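Local structure of histone acetyltransferase, ELP3 family (Methanocaldococcus infernus, 6IA8) at residues 164-169 and 175-180; 150-155 and 202-207; 318-323 and 358-363; 295-298 and 303-306. The protein converts the wobble uridine of tRNAs to 5-carboxymethyluridine using acetyl-CoA and S-adenosyl-L-methionine, with radical SAM and acetyltransferase domains in one chain. All blocks are in the same frame, centred on the assembly; numbering follows the deposited sequence.

Interaction 1. Residues 164-169 and 175-180; sequences NERESK and QKINET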
loop_
_atom_site.group_PDB
_atom_site.type_symbol
_atom_site.label_atom_id
_atom_site.label_comp_id
_atom_site.label_asym_id
_atom_site.label_seq_id
_atom_site.Cartn_x
_atom_site.Cartn_y
_atom_site.Cartn_z
ATOM N N ASN A 164 9.251 12.160 16.794
ATOM C CA ASN A 164 9.931 11.953 18.071
ATOM C C ASN A 164 9.824 13.172 18.979
ATOM O O ASN A 164 9.983 13.049 20.200
ATOM C CB ASN A 164 11.420 11.634 17.866
ATOM C CG ASN A 164 11.652 10.359 17.065
ATOM O OD1 ASN A 164 10.789 9.492 16.994
ATOM N ND2 ASN A 164 12.827 10.242 16.465
ATOM N N GLU A 165 9.589 14.344 18.403
ATOM C CA GLU A 165 9.576 15.602 19.147
ATOM C C GLU A 165 10.929 15.886 19.791
ATOM O O GLU A 165 11.017 16.379 20.922
ATOM C CB GLU A 165 8.462 15.621 20.190
ATOM C CG GLU A 165 7.055 15.618 19.594
ATOM C CD GLU A 165 5.984 15.364 20.641
ATOM O OE1 GLU A 165 4.980 14.703 20.319
ATOM O OE2 GLU A 165 6.159 15.811 21.791
ATOM N N ARG A 166 11.996 15.614 19.045
ATOM C CA ARG A 166 13.336 16.002 19.475
ATOM C C ARG A 166 14.305 15.868 18.303
ATOM O O ARG A 166 14.076 15.100 17.365
ATOM C CB ARG A 166 13.813 15.154 20.663
ATOM C CG ARG A 166 13.821 13.671 20.383
ATOM C CD ARG A 166 14.851 12.958 21.289
ATOM N NE ARG A 166 16.225 13.227 20.871
ATOM C CZ ARG A 166 17.301 12.659 21.406
ATOM N NH1 ARG A 166 17.164 11.781 22.395
ATOM N NH2 ARG A 166 18.511 12.969 20.949
ATOM N N GLU A 167 15.395 16.620 18.381
ATOM C CA GLU A 167 16.443 16.568 17.379
ATOM C C GLU A 167 17.203 15.253 17.496
ATOM O O GLU A 167 17.211 14.600 18.537
ATOM C CB GLU A 167 17.384 17.766 17.559
ATOM C CG GLU A 167 18.505 17.850 16.550
ATOM C CD GLU A 167 18.011 17.996 15.114
ATOM O OE1 GLU A 167 17.366 17.062 14.618
ATOM O OE2 GLU A 167 18.281 19.044 14.488
ATOM N N SER A 168 17.834 14.860 16.401
ATOM C CA SER A 168 18.701 13.700 16.385
ATOM C C SER A 168 19.957 14.025 15.595
ATOM O O SER A 168 19.987 14.948 14.775
ATOM C CB SER A 168 17.999 12.489 15.769
ATOM O OG SER A 168 17.604 12.741 14.403
ATOM N N LYS A 169 20.997 13.233 15.841
ATOM C CA LYS A 169 22.282 13.448 15.192
ATOM C C LYS A 169 22.345 12.792 13.822
ATOM O O LYS A 169 23.221 13.133 13.023
ATOM C CB LYS A 169 23.431 12.905 16.059
ATOM N N GLN A 175 15.685 6.885 13.901
ATOM C CA GLN A 175 14.954 5.626 13.792
ATOM C C GLN A 175 14.922 4.910 15.139
ATOM O O GLN A 175 13.870 4.433 15.582
ATOM C CB GLN A 175 15.595 4.743 12.714
ATOM C CG GLN A 175 15.385 5.268 11.319
ATOM C CD GLN A 175 16.229 4.557 10.275
ATOM O OE1 GLN A 175 17.311 4.093 10.593
ATOM N NE2 GLN A 175 15.753 4.501 9.018
ATOM N N LYS A 176 16.064 4.867 15.828
ATOM C CA LYS A 176 16.134 4.169 17.106
ATOM C C LYS A 176 15.232 4.843 18.120
ATOM O O LYS A 176 14.485 4.178 18.846
ATOM C CB LYS A 176 17.577 4.138 17.604
ATOM C CG LYS A 176 17.788 3.393 18.900
ATOM N N ILE A 177 15.284 6.176 18.175
ATOM C CA ILE A 177 14.417 6.911 19.088
ATOM C C ILE A 177 12.953 6.614 18.785
ATOM O O ILE A 177 12.137 6.438 19.699
ATOM C CB ILE A 177 14.705 8.418 18.999
ATOM C CG1 ILE A 177 16.111 8.719 19.528
ATOM C CG2 ILE A 177 13.612 9.197 19.740
ATOM C CD1 ILE A 177 16.589 10.137 19.222
ATOM N N ASN A 178 12.592 6.572 17.496
ATOM C CA ASN A 178 11.190 6.416 17.119
ATOM C C ASN A 178 10.626 5.058 17.533
ATOM O O ASN A 178 9.409 4.924 17.683
ATOM C CB ASN A 178 11.027 6.612 15.608
ATOM C CG ASN A 178 9.589 6.657 15.190
ATOM O OD1 ASN A 178 9.070 5.724 14.630
ATOM N ND2 ASN A 178 8.936 7.751 15.476
ATOM N N GLU A 179 11.478 4.056 17.760
ATOM C CA GLU A 179 10.984 2.726 18.109
ATOM C C GLU A 179 10.133 2.751 19.364
ATOM O O GLU A 179 9.282 1.868 19.533
ATOM C CB GLU A 179 12.144 1.736 18.298
ATOM C CG GLU A 179 12.927 1.476 17.034
ATOM C CD GLU A 179 14.015 0.467 17.193
ATOM O OE1 GLU A 179 14.024 -0.168 18.241
ATOM O OE2 GLU A 179 14.842 0.305 16.269
ATOM N N THR A 180 10.353 3.740 20.258
ATOM C CA THR A 180 9.599 3.855 21.504
ATOM C C THR A 180 8.993 5.245 21.698
ATOM O O THR A 180 8.659 5.626 22.833
ATOM C CB THR A 180 10.488 3.512 22.701
ATOM O OG1 THR A 180 11.615 4.384 22.718
ATOM C CG2 THR A 180 11.004 2.088 22.631
#
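Asn164 and Asn178 supply the polar half of a contact that draws a loop back onto the helix following it. Asn178 ND2 donates to Asn164 OD1 over 3.0 Å (N-H...O angle 160°). The acceptor lies almost in the Asn178 amide plane, whereas the donor is tilted from the Asn164 carbonyl plane, the amides being turned 38° apart. Asn178 is buried and fully engaged: ND2 also bonds His183 O and OD1 accepts from Cys185 N, while Asn164 ND2 donates to Ala174 O.

The apolar half belongs to Ile177, whose CG2 lies anti to the backbone N (chi1 -67°), apart from the CG1-CD1 branch. CG2 packs on the Asn164 amide, 3.5 Å from Asn164 CG. CD1 sits over the centre of one face of the Arg166 guanidinium, 3.4 Å from Arg166 CZ.

Two bonds fix that guanidinium: Arg166 NE and NH2 grip Glu167 O side-on, at 2.9 and 3.2 Å, close to its plane. Ser168 holds the loop: its N reaches the anti lone pair of Glu167 OE1, which also salt-bridges Lys157, and its OG bonds Asp161.

Asn178 lies about 9 Å, side chain to side chain, from Lys134, which probably contributes to acetyl-CoA binding. The chemistry implies a division of labour: a buried asparagine finds partners in a neighbouring amide and in the backbone, while an isoleucine methyl rests on a cation whose rotation is set by its own loop.

Interaction 2. Residues 150-155 and 202-207; sequences EYQDWF and INQMLK. With SO4 (sulfate ion), chain F.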
loop_
_atom_site.group_PDB
_atom_site.type_symbol
_atom_site.label_atom_id
_atom_site.label_comp_id
_atom_site.label_asym_id
_atom_site.label_seq_id
_atom_site.Cartn_x
_atom_site.Cartn_y
_atom_site.Cartn_z
ATOM N N GLU A 150 22.034 11.887 0.372
ATOM C CA GLU A 150 22.118 12.878 1.437
ATOM C C GLU A 150 20.761 13.496 1.706
ATOM O O GLU A 150 20.354 13.632 2.863
ATOM C CB GLU A 150 23.123 13.971 1.071
ATOM C CG GLU A 150 23.135 15.163 2.013
ATOM C CD GLU A 150 24.104 16.248 1.568
ATOM O OE1 GLU A 150 24.498 16.245 0.383
ATOM O OE2 GLU A 150 24.478 17.098 2.403
ATOM N N TYR A 151 20.039 13.865 0.638
ATOM C CA TYR A 151 18.719 14.467 0.795
ATOM C C TYR A 151 17.704 13.466 1.325
ATOM O O TYR A 151 16.896 13.808 2.196
ATOM C CB TYR A 151 18.242 15.056 -0.530
ATOM C CG TYR A 151 16.847 15.632 -0.460
ATOM C CD1 TYR A 151 16.633 16.939 -0.055
ATOM C CD2 TYR A 151 15.738 14.864 -0.805
ATOM C CE1 TYR A 151 15.358 17.461 0.005
ATOM C CE2 TYR A 151 14.456 15.391 -0.749
ATOM C CZ TYR A 151 14.271 16.680 -0.344
ATOM O OH TYR A 151 12.998 17.213 -0.269
ATOM N N GLN A 152 17.714 12.234 0.808
ATOM C CA GLN A 152 16.760 11.232 1.276
ATOM C C GLN A 152 16.924 10.962 2.767
ATOM O O GLN A 152 15.937 10.886 3.513
ATOM C CB GLN A 152 16.936 9.919 0.512
ATOM C CG GLN A 152 16.831 9.993 -1.002
ATOM C CD GLN A 152 16.919 8.617 -1.634
ATOM O OE1 GLN A 152 16.330 7.668 -1.137
ATOM N NE2 GLN A 152 17.674 8.499 -2.719
ATOM N N ASP A 153 18.164 10.723 3.201
ATOM C CA ASP A 153 18.414 10.421 4.606
ATOM C C ASP A 153 17.950 11.574 5.480
ATOM O O ASP A 153 17.270 11.373 6.491
ATOM C CB ASP A 153 19.898 10.131 4.837
ATOM C CG ASP A 153 20.341 8.832 4.215
ATOM O OD1 ASP A 153 19.478 8.094 3.676
ATOM O OD2 ASP A 153 21.549 8.547 4.280
ATOM N N TRP A 154 18.291 12.802 5.080
ATOM C CA TRP A 154 17.914 13.974 5.862
ATOM C C TRP A 154 16.401 14.129 5.909
ATOM O O TRP A 154 15.830 14.376 6.975
ATOM C CB TRP A 154 18.586 15.221 5.267
ATOM C CG TRP A 154 18.081 16.519 5.825
ATOM C CD1 TRP A 154 18.498 17.143 6.969
ATOM C CD2 TRP A 154 17.058 17.354 5.255
ATOM N NE1 TRP A 154 17.790 18.321 7.148
ATOM C CE2 TRP A 154 16.908 18.473 6.109
ATOM C CE3 TRP A 154 16.265 17.267 4.099
ATOM C CZ2 TRP A 154 15.990 19.486 5.854
ATOM C CZ3 TRP A 154 15.361 18.277 3.842
ATOM C CH2 TRP A 154 15.222 19.370 4.727
ATOM N N PHE A 155 15.729 13.946 4.770
ATOM C CA PHE A 155 14.286 14.169 4.724
ATOM C C PHE A 155 13.556 13.210 5.653
ATOM O O PHE A 155 12.665 13.606 6.422
ATOM C CB PHE A 155 13.788 14.010 3.290
ATOM C CG PHE A 155 12.389 14.491 3.083
ATOM C CD1 PHE A 155 11.317 13.677 3.376
ATOM C CD2 PHE A 155 12.148 15.766 2.600
ATOM C CE1 PHE A 155 10.021 14.124 3.176
ATOM C CE2 PHE A 155 10.863 16.223 2.398
ATOM C CZ PHE A 155 9.794 15.420 2.677
ATOM N N ILE A 202 16.571 0.016 -3.917
ATOM C CA ILE A 202 15.844 -0.763 -2.917
ATOM C C ILE A 202 16.662 -0.872 -1.634
ATOM O O ILE A 202 16.128 -0.756 -0.528
ATOM C CB ILE A 202 15.469 -2.149 -3.468
ATOM C CG1 ILE A 202 14.464 -1.995 -4.617
ATOM C CG2 ILE A 202 14.904 -3.000 -2.365
ATOM C CD1 ILE A 202 14.173 -3.248 -5.366
ATOM N N ASN A 203 17.971 -1.090 -1.751
ATOM C CA ASN A 203 18.828 -1.060 -0.564
ATOM C C ASN A 203 18.645 0.247 0.210
ATOM O O ASN A 203 18.537 0.248 1.444
ATOM C CB ASN A 203 20.302 -1.232 -0.957
ATOM C CG ASN A 203 20.618 -2.624 -1.454
ATOM O OD1 ASN A 203 19.930 -3.589 -1.124
ATOM N ND2 ASN A 203 21.672 -2.742 -2.238
ATOM N N GLN A 204 18.621 1.378 -0.505
ATOM C CA GLN A 204 18.460 2.676 0.152
ATOM C C GLN A 204 17.082 2.783 0.805
ATOM O O GLN A 204 16.950 3.247 1.945
ATOM C CB GLN A 204 18.697 3.791 -0.871
ATOM C CG GLN A 204 18.235 5.167 -0.461
ATOM C CD GLN A 204 19.016 5.759 0.703
ATOM O OE1 GLN A 204 20.028 5.224 1.151
ATOM N NE2 GLN A 204 18.527 6.870 1.204
ATOM N N MET A 205 16.040 2.315 0.121
ATOM C CA MET A 205 14.711 2.398 0.711
ATOM C C MET A 205 14.617 1.559 1.969
ATOM O O MET A 205 14.009 1.988 2.948
ATOM C CB MET A 205 13.650 1.993 -0.306
ATOM C CG MET A 205 13.461 3.071 -1.386
ATOM S SD MET A 205 12.188 2.746 -2.598
ATOM C CE MET A 205 12.726 1.215 -3.192
ATOM N N LEU A 206 15.194 0.359 1.964
ATOM C CA LEU A 206 15.247 -0.438 3.185
ATOM C C LEU A 206 16.024 0.280 4.290
ATOM O O LEU A 206 15.641 0.228 5.461
ATOM C CB LEU A 206 15.877 -1.799 2.891
ATOM C CG LEU A 206 15.032 -2.746 2.040
ATOM C CD1 LEU A 206 15.861 -3.889 1.484
ATOM C CD2 LEU A 206 13.900 -3.246 2.899
ATOM N N LYS A 207 17.136 0.934 3.945
ATOM C CA LYS A 207 17.880 1.696 4.948
ATOM C C LYS A 207 17.000 2.758 5.593
ATOM O O LYS A 207 17.109 3.026 6.795
ATOM C CB LYS A 207 19.111 2.344 4.307
ATOM C CG LYS A 207 20.139 2.876 5.322
ATOM C CD LYS A 207 21.277 3.635 4.627
ATOM C CE LYS A 207 20.889 5.077 4.332
ATOM N NZ LYS A 207 21.847 5.763 3.437
HETATM S S SO4 F . 19.177 19.080 10.947
HETATM O O1 SO4 F . 19.735 17.751 10.697
HETATM O O2 SO4 F . 18.052 18.965 11.871
HETATM O O3 SO4 F . 20.206 19.932 11.531
HETATM O O4 SO4 F . 18.705 19.690 9.699
#
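Lys207 NZ is held by three oxygens, and around it a small polar network joins two helices. The strongest tie is the salt bridge to the syn lone pair of Asp153 OD2, 2.9 Å from Lys207 NZ; Asp153 OD1 adds a weak second bond. The third oxygen, Gln204 OE1, belongs to the lysine's own helix and accepts from Lys207 NZ in the carbonyl plane at 3.0 Å. A bend at chi3 (83°) turns the lysine end toward this cluster.

Gln204 faces both ways. While OE1 accepts, its NE2 donates to Asp153 OD1 over 2.9 Å in a nearly straight bond (167°), meeting the oxygen on its syn side but out of the carboxylate plane. NE2 also makes a weak bond to Gln152 OE1, whose amide stands nearly perpendicular to that of Gln204; Gln152 NE2 in turn donates to Arg147 O. The carboxylate is thus held at both oxygens, which would probably favour its ionised form.

Trp154 bonds a sulfate, probably from the crystallisation liquor, through NE1 to O4 at 3.0 Å; Lys157 also binds this ion.

Helices 149-164 and 199-208 run nearly parallel where they meet, the axes of the two segments 10.9 Å apart at an angle of 22°. They belong to the beta/alpha architecture of the radical SAM domain, following the adjacent parallel strands 134-140 and 184-192 respectively, with Leu208 packing beside Gln152 and Asp153.

Interaction 3. Residues 318-323 and 358-363; sequences VISYAK and YKYMEK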
loop_
_atom_site.group_PDB
_atom_site.type_symbol
_atom_site.label_atom_id
_atom_site.label_comp_id
_atom_site.label_asym_id
_atom_site.label_seq_id
_atom_site.Cartn_x
_atom_site.Cartn_y
_atom_site.Cartn_z
ATOM N N VAL A 318 -15.419 0.487 -15.902
ATOM C CA VAL A 318 -14.109 -0.156 -15.776
ATOM C C VAL A 318 -13.781 -0.453 -14.311
ATOM O O VAL A 318 -13.311 -1.546 -13.965
ATOM C CB VAL A 318 -13.027 0.724 -16.426
ATOM C CG1 VAL A 318 -11.648 0.138 -16.184
ATOM C CG2 VAL A 318 -13.300 0.838 -17.922
ATOM N N ILE A 319 -14.004 0.515 -13.426
ATOM C CA ILE A 319 -13.595 0.312 -12.040
ATOM C C ILE A 319 -14.485 -0.730 -11.383
ATOM O O ILE A 319 -14.029 -1.531 -10.556
ATOM C CB ILE A 319 -13.601 1.647 -11.273
ATOM C CG1 ILE A 319 -12.515 2.588 -11.845
ATOM C CG2 ILE A 319 -13.343 1.401 -9.796
ATOM C CD1 ILE A 319 -12.581 3.999 -11.292
ATOM N N SER A 320 -15.767 -0.745 -11.746
ATOM C CA SER A 320 -16.672 -1.761 -11.207
ATOM C C SER A 320 -16.245 -3.165 -11.630
ATOM O O SER A 320 -16.197 -4.100 -10.811
ATOM C CB SER A 320 -18.097 -1.473 -11.669
ATOM O OG SER A 320 -18.619 -0.317 -11.024
ATOM N N TYR A 321 -15.873 -3.322 -12.898
ATOM C CA TYR A 321 -15.301 -4.588 -13.335
ATOM C C TYR A 321 -14.066 -4.935 -12.516
ATOM O O TYR A 321 -13.935 -6.052 -12.002
ATOM C CB TYR A 321 -14.953 -4.537 -14.830
ATOM C CG TYR A 321 -14.247 -5.791 -15.286
ATOM C CD1 TYR A 321 -14.963 -6.961 -15.546
ATOM C CD2 TYR A 321 -12.865 -5.834 -15.374
ATOM C CE1 TYR A 321 -14.319 -8.127 -15.927
ATOM C CE2 TYR A 321 -12.214 -6.991 -15.741
ATOM C CZ TYR A 321 -12.936 -8.131 -16.014
ATOM O OH TYR A 321 -12.255 -9.271 -16.368
ATOM N N ALA A 322 -13.117 -4.007 -12.428
ATOM C CA ALA A 322 -11.881 -4.287 -11.713
ATOM C C ALA A 322 -12.159 -4.761 -10.294
ATOM O O ALA A 322 -11.579 -5.755 -9.846
ATOM C CB ALA A 322 -10.983 -3.054 -11.689
ATOM N N LYS A 323 -13.044 -4.064 -9.566
ATOM C CA LYS A 323 -13.344 -4.505 -8.207
ATOM C C LYS A 323 -14.028 -5.866 -8.178
ATOM O O LYS A 323 -13.855 -6.627 -7.220
ATOM C CB LYS A 323 -14.211 -3.468 -7.510
ATOM C CG LYS A 323 -13.430 -2.175 -7.158
ATOM C CD LYS A 323 -14.279 -1.262 -6.264
ATOM C CE LYS A 323 -13.523 -0.936 -4.974
ATOM N NZ LYS A 323 -14.273 -0.015 -4.079
ATOM N N TYR A 358 -19.883 1.904 -6.191
ATOM C CA TYR A 358 -20.612 1.045 -5.260
ATOM C C TYR A 358 -22.059 0.843 -5.715
ATOM O O TYR A 358 -22.561 -0.288 -5.775
ATOM C CB TYR A 358 -20.550 1.659 -3.854
ATOM C CG TYR A 358 -21.259 0.856 -2.780
ATOM C CD1 TYR A 358 -20.604 -0.172 -2.106
ATOM C CD2 TYR A 358 -22.571 1.142 -2.419
ATOM C CE1 TYR A 358 -21.247 -0.905 -1.117
ATOM C CE2 TYR A 358 -23.217 0.415 -1.434
ATOM C CZ TYR A 358 -22.555 -0.602 -0.789
ATOM O OH TYR A 358 -23.202 -1.318 0.189
ATOM N N LYS A 359 -22.756 1.934 -6.034
ATOM C CA LYS A 359 -24.159 1.814 -6.422
ATOM C C LYS A 359 -24.313 1.087 -7.755
ATOM O O LYS A 359 -25.287 0.346 -7.971
ATOM C CB LYS A 359 -24.784 3.202 -6.484
ATOM C CG LYS A 359 -24.914 3.872 -5.117
ATOM C CD LYS A 359 -25.666 5.201 -5.221
ATOM C CE LYS A 359 -25.838 5.832 -3.843
ATOM N NZ LYS A 359 -26.538 7.145 -3.910
ATOM N N TYR A 360 -23.362 1.296 -8.667
ATOM C CA TYR A 360 -23.390 0.560 -9.926
ATOM C C TYR A 360 -23.249 -0.940 -9.679
ATOM O O TYR A 360 -23.993 -1.752 -10.239
ATOM C CB TYR A 360 -22.282 1.065 -10.843
ATOM C CG TYR A 360 -22.280 0.439 -12.221
ATOM C CD1 TYR A 360 -23.063 0.956 -13.233
ATOM C CD2 TYR A 360 -21.472 -0.658 -12.516
ATOM C CE1 TYR A 360 -23.040 0.412 -14.498
ATOM C CE2 TYR A 360 -21.452 -1.207 -13.776
ATOM C CZ TYR A 360 -22.245 -0.673 -14.762
ATOM O OH TYR A 360 -22.243 -1.233 -16.018
ATOM N N MET A 361 -22.319 -1.321 -8.813
ATOM C CA MET A 361 -22.123 -2.729 -8.503
ATOM C C MET A 361 -23.346 -3.324 -7.820
ATOM O O MET A 361 -23.710 -4.478 -8.092
ATOM C CB MET A 361 -20.873 -2.884 -7.635
ATOM C CG MET A 361 -19.574 -2.534 -8.386
ATOM S SD MET A 361 -18.040 -2.673 -7.403
ATOM C CE MET A 361 -17.888 -4.460 -7.295
ATOM N N GLU A 362 -23.993 -2.564 -6.934
ATOM C CA GLU A 362 -25.247 -3.037 -6.356
ATOM C C GLU A 362 -26.254 -3.346 -7.452
ATOM O O GLU A 362 -26.875 -4.413 -7.460
ATOM C CB GLU A 362 -25.836 -1.996 -5.396
ATOM C CG GLU A 362 -25.065 -1.772 -4.113
ATOM C CD GLU A 362 -25.778 -0.769 -3.203
ATOM O OE1 GLU A 362 -26.057 0.366 -3.671
ATOM O OE2 GLU A 362 -26.105 -1.121 -2.038
ATOM N N LYS A 363 -26.463 -2.385 -8.359
ATOM C CA LYS A 363 -27.452 -2.528 -9.411
ATOM C C LYS A 363 -27.169 -3.759 -10.249
ATOM O O LYS A 363 -28.097 -4.446 -10.677
ATOM C CB LYS A 363 -27.447 -1.271 -10.285
ATOM C CG LYS A 363 -28.478 -1.263 -11.403
ATOM C CD LYS A 363 -28.420 0.095 -12.130
ATOM C CE LYS A 363 -29.389 0.150 -13.294
ATOM N NZ LYS A 363 -29.574 1.547 -13.777
#
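The Tyr360 ring is approached obliquely by Ser320, whose OG comes within 3.2 Å of Tyr360 CD2; Ile316 and Glu317, from the serine's own helix, also touch this tyrosine. The motif is a steeply crossed helix pair in the C-terminal domain that accompanies the radical SAM fold, with segment axes 9.6 Å apart at a crossing angle of -68°. A small residue at the crossing lets the backbones come close: Ser320 CA is 6.2 Å from Met361 CA. The Ser320 hydroxyl makes its hydrogen bond within its own helix, to Ile316 O, so toward 358-363 it offers packing alone.

Met361 lies alongside. Its CG packs against Ser320 OG, and a bend at chi3 (73°) carries the methyl onward to Lys323. Ser320 and Met361 are both buried, and Val357 one turn earlier continues the interface against Ser320 and Lys323. Cutting Met361 back to an alanine would probably open a gap between the helices where the thioether lay, leaving Lys323 CB without the methyl that packs on it. The thioether crosses the lysine chain at about a right angle, Met361 CE resting 3.8 Å from Lys323 CB.

Interaction 4. Residues 295-298 and 303-306; sequences GTEL and KRGE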
loop_
_atom_site.group_PDB
_atom_site.type_symbol
_atom_site.label_atom_id
_atom_site.label_comp_id
_atom_site.label_asym_id
_atom_site.label_seq_id
_atom_site.Cartn_x
_atom_site.Cartn_y
_atom_site.Cartn_z
ATOM N N GLY A 295 -1.065 22.111 -18.745
ATOM C CA GLY A 295 0.368 22.069 -18.548
ATOM C C GLY A 295 1.006 20.700 -18.596
ATOM O O GLY A 295 2.208 20.588 -18.318
ATOM N N THR A 296 0.255 19.661 -18.939
ATOM C CA THR A 296 0.789 18.312 -19.038
ATOM C C THR A 296 0.842 17.866 -20.495
ATOM O O THR A 296 0.254 18.476 -21.388
ATOM C CB THR A 296 -0.058 17.323 -18.225
ATOM O OG1 THR A 296 -1.410 17.351 -18.697
ATOM C CG2 THR A 296 -0.035 17.674 -16.749
ATOM N N GLU A 297 1.572 16.773 -20.730
ATOM C CA GLU A 297 1.570 16.161 -22.051
ATOM C C GLU A 297 0.167 15.709 -22.425
ATOM O O GLU A 297 -0.260 15.873 -23.569
ATOM C CB GLU A 297 2.548 14.985 -22.089
ATOM C CG GLU A 297 2.505 14.166 -23.373
ATOM C CD GLU A 297 2.897 14.960 -24.609
ATOM O OE1 GLU A 297 3.529 16.024 -24.464
ATOM O OE2 GLU A 297 2.565 14.521 -25.728
ATOM N N LEU A 298 -0.568 15.132 -21.475
ATOM C CA LEU A 298 -1.949 14.748 -21.746
ATOM C C LEU A 298 -2.782 15.938 -22.188
ATOM O O LEU A 298 -3.667 15.796 -23.046
ATOM C CB LEU A 298 -2.554 14.108 -20.505
ATOM C CG LEU A 298 -1.984 12.742 -20.138
ATOM C CD1 LEU A 298 -2.488 12.305 -18.767
ATOM C CD2 LEU A 298 -2.340 11.717 -21.195
ATOM N N LYS A 303 -5.439 18.738 -26.615
ATOM C CA LYS A 303 -5.558 19.924 -27.449
ATOM C C LYS A 303 -5.525 19.545 -28.923
ATOM O O LYS A 303 -6.228 20.146 -29.745
ATOM C CB LYS A 303 -4.420 20.884 -27.085
ATOM C CG LYS A 303 -4.358 22.191 -27.837
ATOM C CD LYS A 303 -3.182 23.040 -27.324
ATOM N N ARG A 304 -4.708 18.553 -29.280
ATOM C CA ARG A 304 -4.583 18.164 -30.679
ATOM C C ARG A 304 -5.753 17.312 -31.164
ATOM O O ARG A 304 -5.786 16.947 -32.344
ATOM C CB ARG A 304 -3.306 17.351 -30.919
ATOM C CG ARG A 304 -2.003 17.930 -30.446
ATOM C CD ARG A 304 -0.972 16.791 -30.419
ATOM N NE ARG A 304 0.149 17.028 -29.516
ATOM C CZ ARG A 304 0.915 16.064 -29.017
ATOM N NH1 ARG A 304 0.671 14.794 -29.321
ATOM N NH2 ARG A 304 1.916 16.367 -28.201
ATOM N N GLY A 305 -6.661 16.910 -30.277
ATOM C CA GLY A 305 -7.703 15.987 -30.671
ATOM C C GLY A 305 -7.295 14.535 -30.629
ATOM O O GLY A 305 -7.955 13.695 -31.249
ATOM N N GLU A 306 -6.249 14.204 -29.878
ATOM C CA GLU A 306 -5.741 12.844 -29.776
ATOM C C GLU A 306 -6.297 12.083 -28.580
ATOM O O GLU A 306 -6.086 10.870 -28.482
ATOM C CB GLU A 306 -4.210 12.878 -29.694
ATOM C CG GLU A 306 -3.552 11.509 -29.581
ATOM C CD GLU A 306 -2.036 11.565 -29.705
ATOM O OE1 GLU A 306 -1.401 10.504 -29.700
ATOM O OE2 GLU A 306 -1.462 12.664 -29.814
#
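Helix 297-303 is a short helix with a defined signal at each end, and the contact of Glu297 with Arg304 links its first turn to the residues at its end. At the start, Thr296 is the N-cap: its OG1 caps Tyr299 N and also bonds Ile293 O. At the finish, Gly305 takes positive phi and two bonds run back into the last turn, making a Schellman motif. Gly295 and Gly305 both adopt backbone angles at which a CB would press on the preceding carbonyl oxygen.

Along the helix, the link is a salt bridge. Arg304 NH2 lies 3.2 Å from Glu297 OE2, but the hydrogen bond within it is weak, with an N-H...O angle of 133°. The carboxylate and guanidinium planes are turned 58° apart, and one nitrogen meets one oxygen rather than two pairs side by side. A bend at chi2 (63°) folds the Glu297 carboxylate back toward the arginine, whose chain is extended from CG to NE.

The other terminal nitrogen has its own mate: Arg304 NH1 stands 3.1 Å from Glu306 OE2, another salt bridge with a weak bond. The cation therefore sits between two acids whose OE2 atoms, in Glu297 and Glu306, are 6.0 Å apart. A glutamine in place of Glu297 is likely to leave the arginine with Glu306 as its one charged mate in this network and freer to turn.

The network lies on the protein surface. Leu298, which points away from 303-306, packs on Pro260 and Cys290, and the helix itself bridges strand 292-293 and the loop leading to helix 312-325.

Overall arrangement
Followed from the N terminus, the chain first opens interaction 2 at helix 149-164. Before that loop closes at helix 199-208, interaction 1 opens and closes within it, joining the 164-169 loop to helix 171-178. The two touch, Gln175 NE2 probably bonding Lys207 O, so helices 149-164, 171-178 and 199-208 are joined on this flank of the radical SAM domain. Interactions 4 and 3 then follow in series, and no pair crosses. Interaction 4 closes a short loop around helix 297-303; the next helix, 312-325, begins interaction 3, which closes on helix 353-364. Interactions 1 and 3, their centres about 44 Å apart, lie on opposite sides of the chain's centre.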